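Local coordinates for protein pyridoxal kinase (Entamoeba histolytica, PDB 4S1I) that probably phosphorylates pyridoxal at the expense of ATP, as a metal-dependent kinase of the ribokinase clan that yields pyridoxal 5'-phosphate, at residues A[9-14]-A[38-43]; A[81-86]-A[119-124]; A[218-223]-A[239-244]. All coordinates share one frame; numbering follows the deposited sequence.

Contact 1: A[9-14]-A[38-43]; sequences SSYVCS and TTHLAN. With PLP (pyridoxal-5'-phosphate), chain C.
The carbonyl oxygen of Tyr11 is gripped twice by the strand beside it. Leu41 N donates to Tyr11 O at 3.1 Å, and Thr39 OG1 donates to the same Tyr11 O at 2.9 Å, the two arriving from opposite faces of the carbonyl plane. Thr39 can do this because its hydroxyl stands between its own backbone N and carbonyl carbon (chi1 71°), which puts it beside the Tyr11 carbonyl. The Leu41 N bond to Tyr11 O and that of Cys13 N to Leu41 O, at 2.9 Å, make a single parallel bridge between Val12 and Leu41; Ser14 N to Ala42 O follows. The Tyr11 and His40 side chains run side by side and meet rim to rim, their planes at 49°, while Cys13 SG approaches the His40 ring obliquely. The polar ends of Tyr11 and His40 cross to the neighbouring subunit: Tyr11 OH bonds to Phe35 O and His40 NE2 to Leu37 N, both of that subunit. Pyridoxal phosphate is met by Ser10 OG, which hydrogen-bonds to its O3, and by Leu41 CD1, 3.8 Å from the methyl carbon C2A. The contact thus extends the parallel pairing of strands 5-9 and 33-41 into the loop that leads to helix 18-28, with Ser9 and Thr38 also tied to Tyr83 in the loop after strand 78-81.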
loop_
_atom_site.group_PDB
_atom_site.type_symbol
_atom_site.label_atom_id
_atom_site.label_comp_id
_atom_site.label_asym_id
_atom_site.label_seq_id
_atom_site.Cartn_x
_atom_site.Cartn_y
_atom_site.Cartn_z
ATOM N N SER A 9 -6.858 -8.032 -4.535
ATOM C CA SER A 9 -6.690 -8.854 -3.361
ATOM C C SER A 9 -7.001 -8.051 -2.101
ATOM O O SER A 9 -7.345 -6.872 -2.194
ATOM C CB SER A 9 -5.273 -9.460 -3.354
ATOM O OG SER A 9 -5.207 -10.538 -2.393
ATOM N N SER A 10 -6.785 -8.675 -0.968
ATOM C CA SER A 10 -7.135 -8.087 0.309
ATOM C C SER A 10 -6.232 -7.004 0.805
ATOM O O SER A 10 -5.087 -6.844 0.311
ATOM C CB SER A 10 -7.194 -9.214 1.308
ATOM O OG SER A 10 -5.973 -9.868 1.397
ATOM N N TYR A 11 -6.722 -6.185 1.738
ATOM C CA TYR A 11 -5.925 -5.142 2.369
ATOM C C TYR A 11 -6.088 -5.214 3.862
ATOM O O TYR A 11 -7.249 -5.334 4.371
ATOM C CB TYR A 11 -6.382 -3.778 1.832
ATOM C CG TYR A 11 -5.621 -2.618 2.502
ATOM C CD1 TYR A 11 -4.396 -2.229 2.004
ATOM C CD2 TYR A 11 -6.003 -2.075 3.663
ATOM C CE1 TYR A 11 -3.700 -1.213 2.580
ATOM C CE2 TYR A 11 -5.338 -1.042 4.241
ATOM C CZ TYR A 11 -4.151 -0.648 3.730
ATOM O OH TYR A 11 -3.442 0.347 4.350
ATOM N N VAL A 12 -4.970 -5.105 4.556
ATOM C CA VAL A 12 -4.972 -4.974 6.028
ATOM C C VAL A 12 -4.206 -3.697 6.397
ATOM O O VAL A 12 -3.119 -3.409 5.815
ATOM C CB VAL A 12 -4.350 -6.209 6.733
ATOM C CG1 VAL A 12 -5.167 -7.426 6.481
ATOM C CG2 VAL A 12 -2.916 -6.510 6.283
ATOM N N CYS A 13 -4.642 -2.938 7.388
ATOM C CA CYS A 13 -4.046 -1.707 7.817
ATOM C C CYS A 13 -2.690 -1.921 8.463
ATOM O O CYS A 13 -1.804 -1.062 8.342
ATOM C CB CYS A 13 -4.976 -0.963 8.778
ATOM S SG CYS A 13 -6.547 -0.436 7.976
ATOM N N SER A 14 -2.623 -3.035 9.235
ATOM C CA SER A 14 -1.402 -3.457 9.982
ATOM C C SER A 14 -1.112 -4.861 9.428
ATOM O O SER A 14 -1.991 -5.668 9.307
ATOM C CB SER A 14 -1.661 -3.533 11.493
ATOM O OG SER A 14 -0.423 -3.879 12.179
ATOM N N THR A 38 -10.003 -5.808 -1.957
ATOM C CA THR A 38 -11.215 -6.643 -1.755
ATOM C C THR A 38 -11.712 -6.609 -0.326
ATOM O O THR A 38 -12.810 -7.089 -0.021
ATOM C CB THR A 38 -11.012 -8.122 -2.133
ATOM O OG1 THR A 38 -9.993 -8.656 -1.285
ATOM C CG2 THR A 38 -10.620 -8.247 -3.627
ATOM N N THR A 39 -10.879 -6.021 0.561
ATOM C CA THR A 39 -11.197 -5.822 1.949
ATOM C C THR A 39 -10.520 -4.583 2.458
ATOM O O THR A 39 -9.578 -4.089 1.852
ATOM C CB THR A 39 -10.690 -6.967 2.871
ATOM O OG1 THR A 39 -9.262 -6.906 2.980
ATOM C CG2 THR A 39 -11.096 -8.338 2.426
ATOM N N HIS A 40 -11.050 -4.066 3.564
ATOM C CA HIS A 40 -10.366 -2.997 4.308
ATOM C C HIS A 40 -10.433 -3.396 5.759
ATOM O O HIS A 40 -11.389 -3.041 6.479
ATOM C CB HIS A 40 -10.908 -1.630 4.046
ATOM C CG HIS A 40 -10.308 -0.485 4.805
ATOM N ND1 HIS A 40 -11.050 0.626 5.190
ATOM C CD2 HIS A 40 -9.068 -0.278 5.286
ATOM C CE1 HIS A 40 -10.251 1.482 5.827
ATOM N NE2 HIS A 40 -9.032 0.961 5.869
ATOM N N LEU A 41 -9.467 -4.187 6.208
ATOM C CA LEU A 41 -9.489 -4.774 7.467
ATOM C C LEU A 41 -8.372 -4.140 8.355
ATOM O O LEU A 41 -7.391 -3.730 7.837
ATOM C CB LEU A 41 -9.286 -6.293 7.433
ATOM C CG LEU A 41 -10.176 -7.084 6.510
ATOM C CD1 LEU A 41 -9.789 -8.529 6.504
ATOM C CD2 LEU A 41 -11.613 -6.911 6.932
ATOM N N ALA A 42 -8.546 -4.137 9.656
ATOM C CA ALA A 42 -7.536 -3.633 10.577
ATOM C C ALA A 42 -6.320 -4.484 10.526
ATOM O O ALA A 42 -5.182 -3.991 10.619
ATOM C CB ALA A 42 -8.071 -3.604 11.990
ATOM N N ASN A 43 -6.540 -5.779 10.394
ATOM C CA ASN A 43 -5.470 -6.745 10.613
ATOM C C ASN A 43 -5.920 -8.053 9.926
ATOM O O ASN A 43 -7.121 -8.182 9.545
ATOM C CB ASN A 43 -5.158 -6.920 12.072
ATOM C CG ASN A 43 -6.394 -7.056 12.961
ATOM O OD1 ASN A 43 -6.666 -6.205 13.750
ATOM N ND2 ASN A 43 -7.065 -8.192 12.830
HETATM N N1 PLP C . -6.463 -12.679 6.246
HETATM C C2 PLP C . -6.454 -12.034 5.073
HETATM C C2A PLP C . -7.269 -10.822 4.909
HETATM C C3 PLP C . -5.691 -12.486 3.958
HETATM O O3 PLP C . -5.690 -11.888 2.826
HETATM C C4 PLP C . -4.904 -13.683 4.092
HETATM C C4A PLP C . -4.135 -14.147 2.978
HETATM O O4A PLP C . -3.246 -14.911 3.004
HETATM C C5 PLP C . -4.994 -14.238 5.371
HETATM C C6 PLP C . -5.781 -13.693 6.379
HETATM C C5A PLP C . -4.303 -15.428 5.801
HETATM O O4P PLP C . -4.159 -15.123 7.153
HETATM P P PLP C . -4.271 -16.231 8.308
HETATM O O1P PLP C . -3.715 -17.506 7.821
HETATM O O2P PLP C . -5.689 -16.417 8.728
HETATM O O3P PLP C . -3.381 -15.620 9.296
#

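Contact 2: A[81-86]-A[119-124]; sequences TGYFPS and KMYTKS. With PLP (pyridoxal-5'-phosphate), chain C.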
loop_
_atom_site.group_PDB
_atom_site.type_symbol
_atom_site.label_atom_id
_atom_site.label_comp_id
_atom_site.label_asym_id
_atom_site.label_seq_id
_atom_site.Cartn_x
_atom_site.Cartn_y
_atom_site.Cartn_z
ATOM N N THR A 81 -4.957 -12.018 -9.105
ATOM C CA THR A 81 -5.981 -12.060 -8.114
ATOM C C THR A 81 -5.505 -12.879 -6.945
ATOM O O THR A 81 -4.657 -13.751 -7.092
ATOM C CB THR A 81 -7.294 -12.616 -8.645
ATOM O OG1 THR A 81 -7.150 -13.982 -8.984
ATOM C CG2 THR A 81 -7.814 -11.820 -9.802
ATOM N N GLY A 82 -6.069 -12.557 -5.774
ATOM C CA GLY A 82 -5.770 -13.208 -4.546
ATOM C C GLY A 82 -7.013 -13.470 -3.704
ATOM O O GLY A 82 -7.855 -14.289 -4.049
ATOM N N TYR A 83 -7.003 -12.842 -2.561
ATOM C CA TYR A 83 -8.082 -13.093 -1.598
ATOM C C TYR A 83 -9.380 -12.344 -1.853
ATOM O O TYR A 83 -9.353 -11.156 -2.015
ATOM C CB TYR A 83 -7.577 -12.708 -0.213
ATOM C CG TYR A 83 -8.531 -12.941 0.964
ATOM C CD1 TYR A 83 -9.501 -12.065 1.259
ATOM C CD2 TYR A 83 -8.280 -13.988 1.828
ATOM C CE1 TYR A 83 -10.347 -12.233 2.391
ATOM C CE2 TYR A 83 -9.107 -14.160 2.934
ATOM C CZ TYR A 83 -10.114 -13.263 3.214
ATOM O OH TYR A 83 -10.912 -13.451 4.338
ATOM N N PHE A 84 -10.498 -13.066 -1.808
ATOM C CA PHE A 84 -11.867 -12.461 -1.862
ATOM C C PHE A 84 -12.691 -12.870 -0.618
ATOM O O PHE A 84 -12.725 -14.065 -0.232
ATOM C CB PHE A 84 -12.608 -12.930 -3.097
ATOM C CG PHE A 84 -11.949 -12.575 -4.398
ATOM C CD1 PHE A 84 -12.247 -11.391 -5.043
ATOM C CD2 PHE A 84 -11.055 -13.468 -4.998
ATOM C CE1 PHE A 84 -11.666 -11.096 -6.209
ATOM C CE2 PHE A 84 -10.475 -13.171 -6.229
ATOM C CZ PHE A 84 -10.807 -11.957 -6.822
ATOM N N PRO A 85 -13.391 -11.911 -0.039
ATOM C CA PRO A 85 -14.206 -12.173 1.115
ATOM C C PRO A 85 -15.572 -12.705 0.764
ATOM O O PRO A 85 -16.274 -13.139 1.685
ATOM C CB PRO A 85 -14.380 -10.740 1.747
ATOM C CG PRO A 85 -14.319 -9.806 0.661
ATOM C CD PRO A 85 -13.327 -10.435 -0.289
ATOM N N SER A 86 -15.952 -12.671 -0.499
ATOM C CA SER A 86 -17.298 -13.020 -0.916
ATOM C C SER A 86 -17.287 -13.418 -2.374
ATOM O O SER A 86 -16.405 -12.942 -3.103
ATOM C CB SER A 86 -18.250 -11.835 -0.653
ATOM O OG SER A 86 -17.872 -10.671 -1.423
ATOM N N LYS A 119 -6.926 -26.545 6.385
ATOM C CA LYS A 119 -8.101 -25.779 6.890
ATOM C C LYS A 119 -8.378 -24.556 6.032
ATOM O O LYS A 119 -7.478 -23.808 5.756
ATOM C CB LYS A 119 -7.985 -25.350 8.382
ATOM C CG LYS A 119 -6.672 -24.705 8.805
ATOM C CD LYS A 119 -6.686 -23.168 8.764
ATOM C CE LYS A 119 -5.345 -22.664 8.225
ATOM N NZ LYS A 119 -5.121 -21.226 8.480
ATOM N N MET A 120 -9.623 -24.353 5.629
ATOM C CA MET A 120 -9.977 -23.183 4.813
ATOM C C MET A 120 -10.088 -21.972 5.736
ATOM O O MET A 120 -10.436 -22.111 6.937
ATOM C CB MET A 120 -11.327 -23.381 4.130
ATOM C CG MET A 120 -11.321 -24.536 3.144
ATOM S SD MET A 120 -10.180 -24.082 1.807
ATOM C CE MET A 120 -9.864 -25.668 1.015
ATOM N N TYR A 121 -9.773 -20.813 5.178
ATOM C CA TYR A 121 -9.971 -19.566 5.878
ATOM C C TYR A 121 -10.746 -18.595 4.975
ATOM O O TYR A 121 -10.578 -17.398 5.031
ATOM C CB TYR A 121 -8.630 -19.011 6.391
ATOM C CG TYR A 121 -7.416 -18.904 5.466
ATOM C CD1 TYR A 121 -7.370 -17.971 4.405
ATOM C CD2 TYR A 121 -6.285 -19.694 5.677
ATOM C CE1 TYR A 121 -6.247 -17.875 3.622
ATOM C CE2 TYR A 121 -5.129 -19.576 4.874
ATOM C CZ TYR A 121 -5.123 -18.707 3.837
ATOM O OH TYR A 121 -3.970 -18.566 3.019
ATOM N N THR A 122 -11.571 -19.158 4.117
ATOM C CA THR A 122 -12.395 -18.392 3.213
ATOM C C THR A 122 -13.805 -18.947 3.312
ATOM O O THR A 122 -14.031 -20.108 3.747
ATOM C CB THR A 122 -11.906 -18.462 1.730
ATOM O OG1 THR A 122 -11.725 -19.831 1.334
ATOM C CG2 THR A 122 -10.599 -17.659 1.504
ATOM N N LYS A 123 -14.782 -18.131 2.885
ATOM C CA LYS A 123 -16.151 -18.655 2.783
ATOM C C LYS A 123 -16.312 -19.808 1.795
ATOM O O LYS A 123 -15.667 -19.854 0.778
ATOM C CB LYS A 123 -17.109 -17.557 2.372
ATOM C CG LYS A 123 -17.270 -16.387 3.329
ATOM C CD LYS A 123 -18.335 -15.468 2.708
ATOM C CE LYS A 123 -18.783 -14.327 3.594
ATOM N NZ LYS A 123 -17.713 -13.642 4.366
ATOM N N SER A 124 -17.212 -20.751 2.068
ATOM C CA SER A 124 -17.472 -21.832 1.112
ATOM C C SER A 124 -17.927 -21.332 -0.250
ATOM O O SER A 124 -17.567 -21.940 -1.283
ATOM C CB SER A 124 -18.590 -22.744 1.645
ATOM O OG SER A 124 -18.591 -22.704 3.064
HETATM N N1 PLP C . -6.463 -12.679 6.246
HETATM C C2 PLP C . -6.454 -12.034 5.073
HETATM C C2A PLP C . -7.269 -10.822 4.909
HETATM C C3 PLP C . -5.691 -12.486 3.958
HETATM O O3 PLP C . -5.690 -11.888 2.826
HETATM C C4 PLP C . -4.904 -13.683 4.092
HETATM C C4A PLP C . -4.135 -14.147 2.978
HETATM O O4A PLP C . -3.246 -14.911 3.004
HETATM C C5 PLP C . -4.994 -14.238 5.371
HETATM C C6 PLP C . -5.781 -13.693 6.379
HETATM C C5A PLP C . -4.303 -15.428 5.801
HETATM O O4P PLP C . -4.159 -15.123 7.153
HETATM P P PLP C . -4.271 -16.231 8.308
HETATM O O1P PLP C . -3.715 -17.506 7.821
HETATM O O2P PLP C . -5.689 -16.417 8.728
HETATM O O3P PLP C . -3.381 -15.620 9.296
HETATM O O HOH W 1 -9.708 -15.263 6.167
HETATM O O HOH W 2 -13.601 -15.454 2.121
#
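Tyr83 and Tyr121 both turn a face to pyridoxal phosphate, while they meet each other at the edge of the Tyr121 ring, in the pyridoxal phosphate pocket of the ribokinase fold, built here from loops beyond the central sheet. The Tyr83 ring lies with one face against the ligand, whose methyl carbon C2A sits over the ring centre, 4.1 Å above its plane. Tyr121 likewise offers a face, but to the linker carbon C5A, which is displaced toward the ring's rim. Between the two tyrosines the meeting is looser: Tyr83 CE2 comes to that edge 4.4 Å from Tyr121 CD1. With CG anti to the backbone N (chi1 -178°), Tyr83 reaches out of its loop toward 119-124, where the Thr122 methyl CG2 also approaches it obliquely. A water spans the remaining gap, 2.8 Å from Tyr83 OH and donating to Tyr121 O, so that the phenol and the opposing backbone are joined without touching directly. A second water repeats the device farther along, giving a hydrogen to Phe84 O and accepting one from Lys123 N. Thr122 OG1 is hydrogen-bonded to Leu114 O, and Pro85 packs on Thr38 and Thr39 of strand 33-41. Where the contact nears the surface, the Lys123 chain runs over to 81-86 and bends at its last torsion (chi4 41°), bringing Lys123 NZ within 3.1 Å of Pro85 O, nearly in line with that carbonyl.

Contact 3: A[218-223]-A[239-244]; sequences DTLTYI and NRAIST. With PLP (pyridoxal-5'-phosphate), chain C.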
loop_
_atom_site.group_PDB
_atom_site.type_symbol
_atom_site.label_atom_id
_atom_site.label_comp_id
_atom_site.label_asym_id
_atom_site.label_seq_id
_atom_site.Cartn_x
_atom_site.Cartn_y
_atom_site.Cartn_z
ATOM N N ASP A 218 1.897 -15.285 0.015
ATOM C CA ASP A 218 1.663 -14.076 -0.728
ATOM C C ASP A 218 2.944 -13.422 -1.164
ATOM O O ASP A 218 3.027 -12.905 -2.302
ATOM C CB ASP A 218 0.842 -13.053 0.092
ATOM C CG ASP A 218 -0.538 -13.575 0.474
ATOM O OD1 ASP A 218 -1.102 -14.407 -0.278
ATOM O OD2 ASP A 218 -1.078 -13.153 1.510
ATOM N N THR A 219 3.925 -13.371 -0.284
ATOM C CA THR A 219 5.237 -12.850 -0.641
ATOM C C THR A 219 5.823 -13.631 -1.837
ATOM O O THR A 219 6.399 -13.041 -2.778
ATOM C CB THR A 219 6.138 -12.828 0.578
ATOM O OG1 THR A 219 5.531 -11.961 1.566
ATOM C CG2 THR A 219 7.518 -12.319 0.270
ATOM N N LEU A 220 5.745 -14.958 -1.759
ATOM C CA LEU A 220 6.279 -15.810 -2.876
ATOM C C LEU A 220 5.594 -15.416 -4.165
ATOM O O LEU A 220 6.330 -15.260 -5.215
ATOM C CB LEU A 220 6.071 -17.256 -2.608
ATOM C CG LEU A 220 6.538 -18.309 -3.590
ATOM C CD1 LEU A 220 8.071 -18.333 -3.435
ATOM C CD2 LEU A 220 6.036 -19.652 -3.213
ATOM N N THR A 221 4.274 -15.330 -4.170
ATOM C CA THR A 221 3.488 -14.967 -5.346
ATOM C C THR A 221 3.965 -13.697 -5.994
ATOM O O THR A 221 4.187 -13.622 -7.248
ATOM C CB THR A 221 2.000 -14.840 -5.009
ATOM O OG1 THR A 221 1.529 -16.160 -4.717
ATOM C CG2 THR A 221 1.153 -14.200 -6.192
ATOM N N TYR A 222 4.174 -12.670 -5.207
ATOM C CA TYR A 222 4.509 -11.362 -5.796
ATOM C C TYR A 222 5.996 -11.247 -6.264
ATOM O O TYR A 222 6.280 -10.597 -7.216
ATOM C CB TYR A 222 4.119 -10.186 -4.940
ATOM C CG TYR A 222 2.605 -10.035 -4.949
ATOM C CD1 TYR A 222 1.932 -9.391 -6.002
ATOM C CD2 TYR A 222 1.861 -10.456 -3.900
ATOM C CE1 TYR A 222 0.580 -9.231 -6.038
ATOM C CE2 TYR A 222 0.472 -10.290 -3.935
ATOM C CZ TYR A 222 -0.125 -9.713 -5.012
ATOM O OH TYR A 222 -1.515 -9.520 -5.046
ATOM N N ILE A 223 6.872 -11.941 -5.569
ATOM C CA ILE A 223 8.250 -12.002 -5.961
ATOM C C ILE A 223 8.340 -12.798 -7.239
ATOM O O ILE A 223 8.982 -12.356 -8.243
ATOM C CB ILE A 223 9.180 -12.594 -4.920
ATOM C CG1 ILE A 223 9.221 -11.648 -3.725
ATOM C CG2 ILE A 223 10.611 -12.732 -5.511
ATOM C CD1 ILE A 223 9.977 -12.247 -2.536
ATOM N N ASN A 239 12.899 -20.344 -8.753
ATOM C CA ASN A 239 14.083 -20.598 -7.893
ATOM C C ASN A 239 14.495 -19.292 -7.152
ATOM O O ASN A 239 14.659 -19.293 -5.911
ATOM C CB ASN A 239 15.227 -21.165 -8.724
ATOM C CG ASN A 239 16.270 -21.897 -7.884
ATOM O OD1 ASN A 239 16.316 -21.807 -6.660
ATOM N ND2 ASN A 239 17.040 -22.704 -8.536
ATOM N N ARG A 240 14.541 -18.158 -7.852
ATOM C CA ARG A 240 14.822 -16.874 -7.185
ATOM C C ARG A 240 13.806 -16.580 -6.055
ATOM O O ARG A 240 14.225 -16.205 -4.920
ATOM C CB ARG A 240 14.717 -15.697 -8.114
ATOM C CG ARG A 240 15.841 -15.627 -9.081
ATOM C CD ARG A 240 15.855 -14.367 -9.926
ATOM N NE ARG A 240 16.966 -14.404 -10.863
ATOM C CZ ARG A 240 17.377 -13.380 -11.592
ATOM N NH1 ARG A 240 16.760 -12.229 -11.532
ATOM N NH2 ARG A 240 18.462 -13.548 -12.366
ATOM N N ALA A 241 12.535 -16.746 -6.362
ATOM C CA ALA A 241 11.483 -16.427 -5.399
ATOM C C ALA A 241 11.571 -17.293 -4.145
ATOM O O ALA A 241 11.531 -16.779 -3.000
ATOM C CB ALA A 241 10.123 -16.504 -6.044
ATOM N N ILE A 242 11.684 -18.605 -4.337
ATOM C CA ILE A 242 11.715 -19.466 -3.168
ATOM C C ILE A 242 13.060 -19.312 -2.409
ATOM O O ILE A 242 13.080 -19.345 -1.179
ATOM C CB ILE A 242 11.364 -20.899 -3.553
ATOM C CG1 ILE A 242 10.962 -21.715 -2.332
ATOM C CG2 ILE A 242 12.501 -21.559 -4.211
ATOM C CD1 ILE A 242 9.651 -21.307 -1.701
ATOM N N SER A 243 14.112 -18.943 -3.135
ATOM C CA SER A 243 15.421 -18.641 -2.531
ATOM C C SER A 243 15.349 -17.376 -1.620
ATOM O O SER A 243 15.866 -17.358 -0.521
ATOM C CB SER A 243 16.525 -18.480 -3.629
ATOM O OG SER A 243 16.756 -19.751 -4.188
ATOM N N THR A 244 14.713 -16.313 -2.135
ATOM C CA THR A 244 14.505 -15.102 -1.413
ATOM C C THR A 244 13.676 -15.334 -0.166
ATOM O O THR A 244 14.039 -14.893 0.895
ATOM C CB THR A 244 13.917 -14.018 -2.298
ATOM O OG1 THR A 244 14.937 -13.663 -3.280
ATOM C CG2 THR A 244 13.534 -12.799 -1.479
HETATM N N1 PLP C . -6.463 -12.679 6.246
HETATM C C2 PLP C . -6.454 -12.034 5.073
HETATM C C2A PLP C . -7.269 -10.822 4.909
HETATM C C3 PLP C . -5.691 -12.486 3.958
HETATM O O3 PLP C . -5.690 -11.888 2.826
HETATM C C4 PLP C . -4.904 -13.683 4.092
HETATM C C4A PLP C . -4.135 -14.147 2.978
HETATM O O4A PLP C . -3.246 -14.911 3.004
HETATM C C5 PLP C . -4.994 -14.238 5.371
HETATM C C6 PLP C . -5.781 -13.693 6.379
HETATM C C5A PLP C . -4.303 -15.428 5.801
HETATM O O4P PLP C . -4.159 -15.123 7.153
HETATM P P PLP C . -4.271 -16.231 8.308
HETATM O O1P PLP C . -3.715 -17.506 7.821
HETATM O O2P PLP C . -5.689 -16.417 8.728
HETATM O O3P PLP C . -3.381 -15.620 9.296
#
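Ala241 CB fits between two side chains of the facing helix, 3.8 Å from Leu220 CD1 and equally 3.8 Å from Ile223 CG2. This is the tight centre of an apolar helix pair whose axes approach to 8.9 Å and whose N-to-C directions differ by 144°, so that the chains run roughly antiparallel. The short side chain of Ala241 lets its neighbours reach the backbone itself: Leu220 CD1 lies 3.7 Å from Ala241 C and touches Ile242 N as well, while Ile223 CG2 comes to 3.8 Å from Ala241 CA. Ile223 sends CG2 anti to its backbone N and CG1 anti to the carbonyl carbon (chi1 -66°). Its two branches therefore part, CG2 settling on Ala241 and CD1 meeting the methyl CG2 of Thr244, whose side chain it crosses at a slant. The packing is thinner at the margins. Ile242, partly exposed, adds one methyl, its CD1 lying 3.8 Å from Leu220 CD1. Arg240, also partly exposed, carries its end away from 218-223, toward a salt bridge with Glu272 and a cation-pi contact with Trp227. Ser243 likewise faces away, its OG donating to Asn239 O at 2.8 Å, a carbonyl that also accepts from Ser243 N. In the fold, helices 216-230 and 234-250 are thus packed on each other, with Leu220 also close to Thr179 of the ADP site at strand 175-183. On other sides of helix 216-230, Thr219 and Tyr222 rest against helix 18-28, and Asp218, near the pyridoxal phosphate, bonds through OD2 to Gly18 N at the start of that helix.

How the contacts relate
Contacts 1, 2 and 3 follow one another in series along the chain, each closing before the next opens. The centres of contacts 1 and 2 are about 13 Å apart, and the two touch, mainly through Tyr83 with Ser9 and Thr38; the centre of contact 3 lies about 21 Å from either, touching contact 1 where Ser9 CB packs on Tyr222 OH. Contacts 2 and 3 do not touch and stand on opposite sides of the chain's centre. Contact 1 and segment 81-86 lie at neighbouring strands 33-41, 5-9 and 78-81 of the central sheet, 119-124 begins in the small two-stranded sheet, and contact 3 joins two helices. Each contact has at least one segment at the pyridoxal phosphate, contact 3 by Asp218.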